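Class I phosphodiesterase PDEB1 (PDB 2R8Q) belongs to the cyclic nucleotide phosphodiesterase family of the HD clan, its all-helical catalytic domain holding zinc and magnesium ions and, in this structure, 3-isobutyl-1-methylxanthine. Local coordinates at residues Val106-Tyr117 and Cys130-His140. Residues are numbered along the deposited sequence; the frame is centred on the assembly and turned at random.
Sequences VDVCQTLHTYLY and CYVLLVTALVH. With ZN (zinc ion), chain C.
The zinc site of this HD-clan phosphodiesterase lies at one end of a near-antiparallel helix pair, in which V108 of 106-117 touches the zinc ligand H140 and C109 meets A137. The axes of helices 106-117 and 130-139 approach to 8.0 Å at 161°. The small A137 side chain is consistent with so near an approach: its CB lies 3.5 Å from C109 CA, a little closer than carbon atoms normally pack. Farther along, L134 is a knob in the hole formed by C109, L112, H113 and L116. With its CG anti to the carbonyl carbon (chi1 -67°), its CD2 reaches the opposing backbone, 3.6 Å from C109 O. L116 CD2 meets C130 SG and L133 CD2 while CD1 lies against L134 CG; Y117 OH closes the end over C130 CB at 3.4 Å. At the metal end, V108 CG2 approaches H140 CE1 obliquely at 3.8 Å. The imidazole is held through both nitrogens: NE2 binds zinc at 2.2 Å, and ND1 donates almost straight (174°) to A137 O, which lies in the imidazole plane. H104, D141 and D254 complete the protein ligands. A137 thus serves twice, its methyl packed where the helices are near each other and its carbonyl fixing the rotation of H140, probably making NE2 a stronger donor to zinc.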
loop_
_atom_site.group_PDB
_atom_site.type_symbol
_atom_site.label_atom_id
_atom_site.label_comp_id
_atom_site.label_asym_id
_atom_site.label_seq_id
_atom_site.Cartn_x
_atom_site.Cartn_y
_atom_site.Cartn_z
ATOM N N VAL A 106 -1.394 -18.704 -12.301
ATOM C CA VAL A 106 -0.631 -19.865 -12.740
ATOM C C VAL A 106 -0.782 -19.893 -14.264
ATOM O O VAL A 106 0.183 -20.123 -14.999
ATOM C CB VAL A 106 -1.199 -21.169 -12.126
ATOM C CG1 VAL A 106 -0.622 -22.392 -12.842
ATOM C CG2 VAL A 106 -0.861 -21.215 -10.639
ATOM N N ASP A 107 -2.000 -19.638 -14.735
ATOM C CA ASP A 107 -2.264 -19.606 -16.168
ATOM C C ASP A 107 -1.466 -18.503 -16.867
ATOM O O ASP A 107 -0.877 -18.735 -17.917
ATOM C CB ASP A 107 -3.759 -19.403 -16.427
ATOM C CG ASP A 107 -4.079 -19.217 -17.896
ATOM O OD1 ASP A 107 -3.648 -20.059 -18.713
ATOM O OD2 ASP A 107 -4.772 -18.231 -18.234
ATOM N N VAL A 108 -1.440 -17.301 -16.297
ATOM C CA VAL A 108 -0.698 -16.214 -16.926
ATOM C C VAL A 108 0.794 -16.543 -16.975
ATOM O O VAL A 108 1.460 -16.270 -17.970
ATOM C CB VAL A 108 -0.937 -14.870 -16.186
ATOM C CG1 VAL A 108 -0.026 -13.782 -16.741
ATOM C CG2 VAL A 108 -2.390 -14.450 -16.358
ATOM N N CYS A 109 1.308 -17.147 -15.907
ATOM C CA CYS A 109 2.720 -17.518 -15.852
ATOM C C CYS A 109 3.042 -18.529 -16.953
ATOM O O CYS A 109 3.979 -18.341 -17.729
ATOM C CB CYS A 109 3.042 -18.106 -14.474
ATOM S SG CYS A 109 4.770 -18.598 -14.227
ATOM N N GLN A 110 2.247 -19.591 -17.029
ATOM C CA GLN A 110 2.452 -20.632 -18.034
ATOM C C GLN A 110 2.308 -20.077 -19.450
ATOM O O GLN A 110 3.075 -20.428 -20.357
ATOM C CB GLN A 110 1.446 -21.766 -17.798
ATOM C CG GLN A 110 1.681 -23.048 -18.601
ATOM C CD GLN A 110 1.107 -22.998 -20.007
ATOM O OE1 GLN A 110 0.029 -22.444 -20.231
ATOM N NE2 GLN A 110 1.815 -23.600 -20.959
ATOM N N THR A 111 1.332 -19.196 -19.634
ATOM C CA THR A 111 1.081 -18.589 -20.936
ATOM C C THR A 111 2.266 -17.720 -21.363
ATOM O O THR A 111 2.686 -17.750 -22.524
ATOM C CB THR A 111 -0.199 -17.737 -20.896
ATOM O OG1 THR A 111 -1.319 -18.574 -20.583
ATOM C CG2 THR A 111 -0.435 -17.060 -22.234
ATOM N N LEU A 112 2.814 -16.951 -20.428
ATOM C CA LEU A 112 3.953 -16.104 -20.755
ATOM C C LEU A 112 5.146 -16.957 -21.166
ATOM O O LEU A 112 5.921 -16.563 -22.037
ATOM C CB LEU A 112 4.322 -15.212 -19.567
ATOM C CG LEU A 112 3.333 -14.071 -19.321
ATOM C CD1 LEU A 112 3.703 -13.335 -18.044
ATOM C CD2 LEU A 112 3.344 -13.121 -20.510
ATOM N N HIS A 113 5.296 -18.122 -20.545
ATOM C CA HIS A 113 6.400 -18.996 -20.909
ATOM C C HIS A 113 6.218 -19.366 -22.379
ATOM O O HIS A 113 7.174 -19.322 -23.151
ATOM C CB HIS A 113 6.417 -20.252 -20.031
ATOM C CG HIS A 113 7.593 -21.150 -20.276
ATOM N ND1 HIS A 113 7.701 -21.946 -21.396
ATOM C CD2 HIS A 113 8.713 -21.370 -19.548
ATOM C CE1 HIS A 113 8.836 -22.620 -21.346
ATOM N NE2 HIS A 113 9.470 -22.289 -20.234
ATOM N N THR A 114 4.991 -19.698 -22.783
ATOM C CA THR A 114 4.777 -20.058 -24.183
ATOM C C THR A 114 5.060 -18.892 -25.129
ATOM O O THR A 114 5.534 -19.097 -26.242
ATOM C CB THR A 114 3.342 -20.604 -24.457
ATOM O OG1 THR A 114 2.380 -19.547 -24.369
ATOM C CG2 THR A 114 2.996 -21.701 -23.466
ATOM N N TYR A 115 4.789 -17.665 -24.692
ATOM C CA TYR A 115 5.046 -16.511 -25.546
ATOM C C TYR A 115 6.544 -16.285 -25.697
ATOM O O TYR A 115 7.032 -15.976 -26.786
ATOM C CB TYR A 115 4.412 -15.245 -24.962
ATOM C CG TYR A 115 2.898 -15.214 -24.981
ATOM C CD1 TYR A 115 2.205 -14.184 -24.349
ATOM C CD2 TYR A 115 2.156 -16.201 -25.636
ATOM C CE1 TYR A 115 0.818 -14.131 -24.363
ATOM C CE2 TYR A 115 0.760 -16.157 -25.655
ATOM C CZ TYR A 115 0.101 -15.117 -25.014
ATOM O OH TYR A 115 -1.275 -15.066 -25.010
ATOM N N LEU A 116 7.268 -16.436 -24.594
ATOM C CA LEU A 116 8.709 -16.237 -24.585
ATOM C C LEU A 116 9.483 -17.292 -25.358
ATOM O O LEU A 116 10.383 -16.973 -26.136
ATOM C CB LEU A 116 9.229 -16.224 -23.146
ATOM C CG LEU A 116 8.860 -15.016 -22.283
ATOM C CD1 LEU A 116 9.281 -15.287 -20.842
ATOM C CD2 LEU A 116 9.540 -13.762 -22.828
ATOM N N TYR A 117 9.128 -18.554 -25.161
ATOM C CA TYR A 117 9.879 -19.612 -25.807
ATOM C C TYR A 117 9.255 -20.262 -27.035
ATOM O O TYR A 117 9.950 -20.511 -28.016
ATOM C CB TYR A 117 10.287 -20.617 -24.728
ATOM C CG TYR A 117 11.088 -19.908 -23.648
ATOM C CD1 TYR A 117 10.553 -19.674 -22.377
ATOM C CD2 TYR A 117 12.341 -19.363 -23.941
ATOM C CE1 TYR A 117 11.249 -18.908 -21.431
ATOM C CE2 TYR A 117 13.039 -18.599 -23.006
ATOM C CZ TYR A 117 12.489 -18.373 -21.757
ATOM O OH TYR A 117 13.176 -17.591 -20.853
ATOM N N CYS A 130 13.380 -12.176 -18.709
ATOM C CA CYS A 130 12.467 -13.301 -18.899
ATOM C C CYS A 130 12.108 -13.877 -17.531
ATOM O O CYS A 130 10.946 -14.191 -17.261
ATOM C CB CYS A 130 13.115 -14.387 -19.759
ATOM S SG CYS A 130 13.257 -13.946 -21.502
ATOM N N TYR A 131 13.117 -14.008 -16.672
ATOM C CA TYR A 131 12.938 -14.537 -15.324
ATOM C C TYR A 131 11.996 -13.644 -14.525
ATOM O O TYR A 131 11.024 -14.117 -13.936
ATOM C CB TYR A 131 14.301 -14.636 -14.627
ATOM C CG TYR A 131 14.256 -15.109 -13.193
ATOM C CD1 TYR A 131 13.593 -16.288 -12.844
ATOM C CD2 TYR A 131 14.886 -14.386 -12.183
ATOM C CE1 TYR A 131 13.559 -16.731 -11.525
ATOM C CE2 TYR A 131 14.858 -14.822 -10.859
ATOM C CZ TYR A 131 14.191 -15.994 -10.540
ATOM O OH TYR A 131 14.140 -16.416 -9.233
ATOM N N VAL A 132 12.282 -12.345 -14.513
ATOM C CA VAL A 132 11.445 -11.402 -13.786
ATOM C C VAL A 132 10.008 -11.400 -14.310
ATOM O O VAL A 132 9.060 -11.325 -13.534
ATOM C CB VAL A 132 12.035 -9.977 -13.861
ATOM C CG1 VAL A 132 11.082 -8.977 -13.210
ATOM C CG2 VAL A 132 13.395 -9.952 -13.165
ATOM N N LEU A 133 9.840 -11.499 -15.626
ATOM C CA LEU A 133 8.499 -11.509 -16.198
ATOM C C LEU A 133 7.687 -12.703 -15.691
ATOM O O LEU A 133 6.520 -12.563 -15.313
ATOM C CB LEU A 133 8.583 -11.544 -17.727
ATOM C CG LEU A 133 7.258 -11.559 -18.494
ATOM C CD1 LEU A 133 6.428 -10.325 -18.136
ATOM C CD2 LEU A 133 7.544 -11.585 -19.989
ATOM N N LEU A 134 8.313 -13.877 -15.659
ATOM C CA LEU A 134 7.630 -15.081 -15.200
ATOM C C LEU A 134 7.280 -15.011 -13.715
ATOM O O LEU A 134 6.198 -15.442 -13.309
ATOM C CB LEU A 134 8.486 -16.316 -15.502
ATOM C CG LEU A 134 8.630 -16.581 -17.005
ATOM C CD1 LEU A 134 9.679 -17.658 -17.248
ATOM C CD2 LEU A 134 7.285 -17.010 -17.581
ATOM N N VAL A 135 8.191 -14.467 -12.913
ATOM C CA VAL A 135 7.964 -14.321 -11.483
ATOM C C VAL A 135 6.829 -13.323 -11.259
ATOM O O VAL A 135 5.948 -13.541 -10.429
ATOM C CB VAL A 135 9.242 -13.807 -10.774
ATOM C CG1 VAL A 135 8.917 -13.334 -9.360
ATOM C CG2 VAL A 135 10.285 -14.915 -10.740
ATOM N N THR A 136 6.854 -12.229 -12.018
ATOM C CA THR A 136 5.838 -11.189 -11.901
ATOM C C THR A 136 4.433 -11.730 -12.149
ATOM O O THR A 136 3.473 -11.306 -11.508
ATOM C CB THR A 136 6.126 -10.034 -12.881
ATOM O OG1 THR A 136 7.394 -9.453 -12.556
ATOM C CG2 THR A 136 5.054 -8.957 -12.780
ATOM N N ALA A 137 4.306 -12.671 -13.077
ATOM C CA ALA A 137 2.998 -13.242 -13.360
ATOM C C ALA A 137 2.329 -13.769 -12.085
ATOM O O ALA A 137 1.127 -13.619 -11.902
ATOM C CB ALA A 137 3.130 -14.367 -14.389
ATOM N N LEU A 138 3.114 -14.369 -11.193
ATOM C CA LEU A 138 2.563 -14.936 -9.968
ATOM C C LEU A 138 2.102 -13.927 -8.919
ATOM O O LEU A 138 1.277 -14.257 -8.066
ATOM C CB LEU A 138 3.577 -15.904 -9.340
ATOM C CG LEU A 138 3.951 -17.105 -10.215
ATOM C CD1 LEU A 138 5.066 -17.905 -9.551
ATOM C CD2 LEU A 138 2.721 -17.978 -10.441
ATOM N N VAL A 139 2.615 -12.702 -8.976
ATOM C CA VAL A 139 2.239 -11.688 -7.997
ATOM C C VAL A 139 1.317 -10.614 -8.560
ATOM O O VAL A 139 0.807 -9.792 -7.808
ATOM C CB VAL A 139 3.481 -10.934 -7.443
ATOM C CG1 VAL A 139 4.512 -11.920 -6.910
ATOM C CG2 VAL A 139 4.088 -10.060 -8.534
ATOM N N HIS A 140 1.076 -10.639 -9.867
ATOM C CA HIS A 140 0.309 -9.566 -10.494
ATOM C C HIS A 140 -1.136 -9.289 -10.084
ATOM O O HIS A 140 -1.654 -8.218 -10.400
ATOM C CB HIS A 140 0.426 -9.659 -12.027
ATOM C CG HIS A 140 -0.689 -10.403 -12.689
ATOM N ND1 HIS A 140 -0.721 -11.779 -12.780
ATOM C CD2 HIS A 140 -1.813 -9.959 -13.298
ATOM C CE1 HIS A 140 -1.817 -12.149 -13.416
ATOM N NE2 HIS A 140 -2.497 -11.064 -13.742
HETATM ZN ZN ZN C . -4.671 -10.752 -14.122
HETATM O O HOH W 1 -4.671 -8.596 -14.200
HETATM O O HOH W 2 -6.821 -10.237 -14.720
#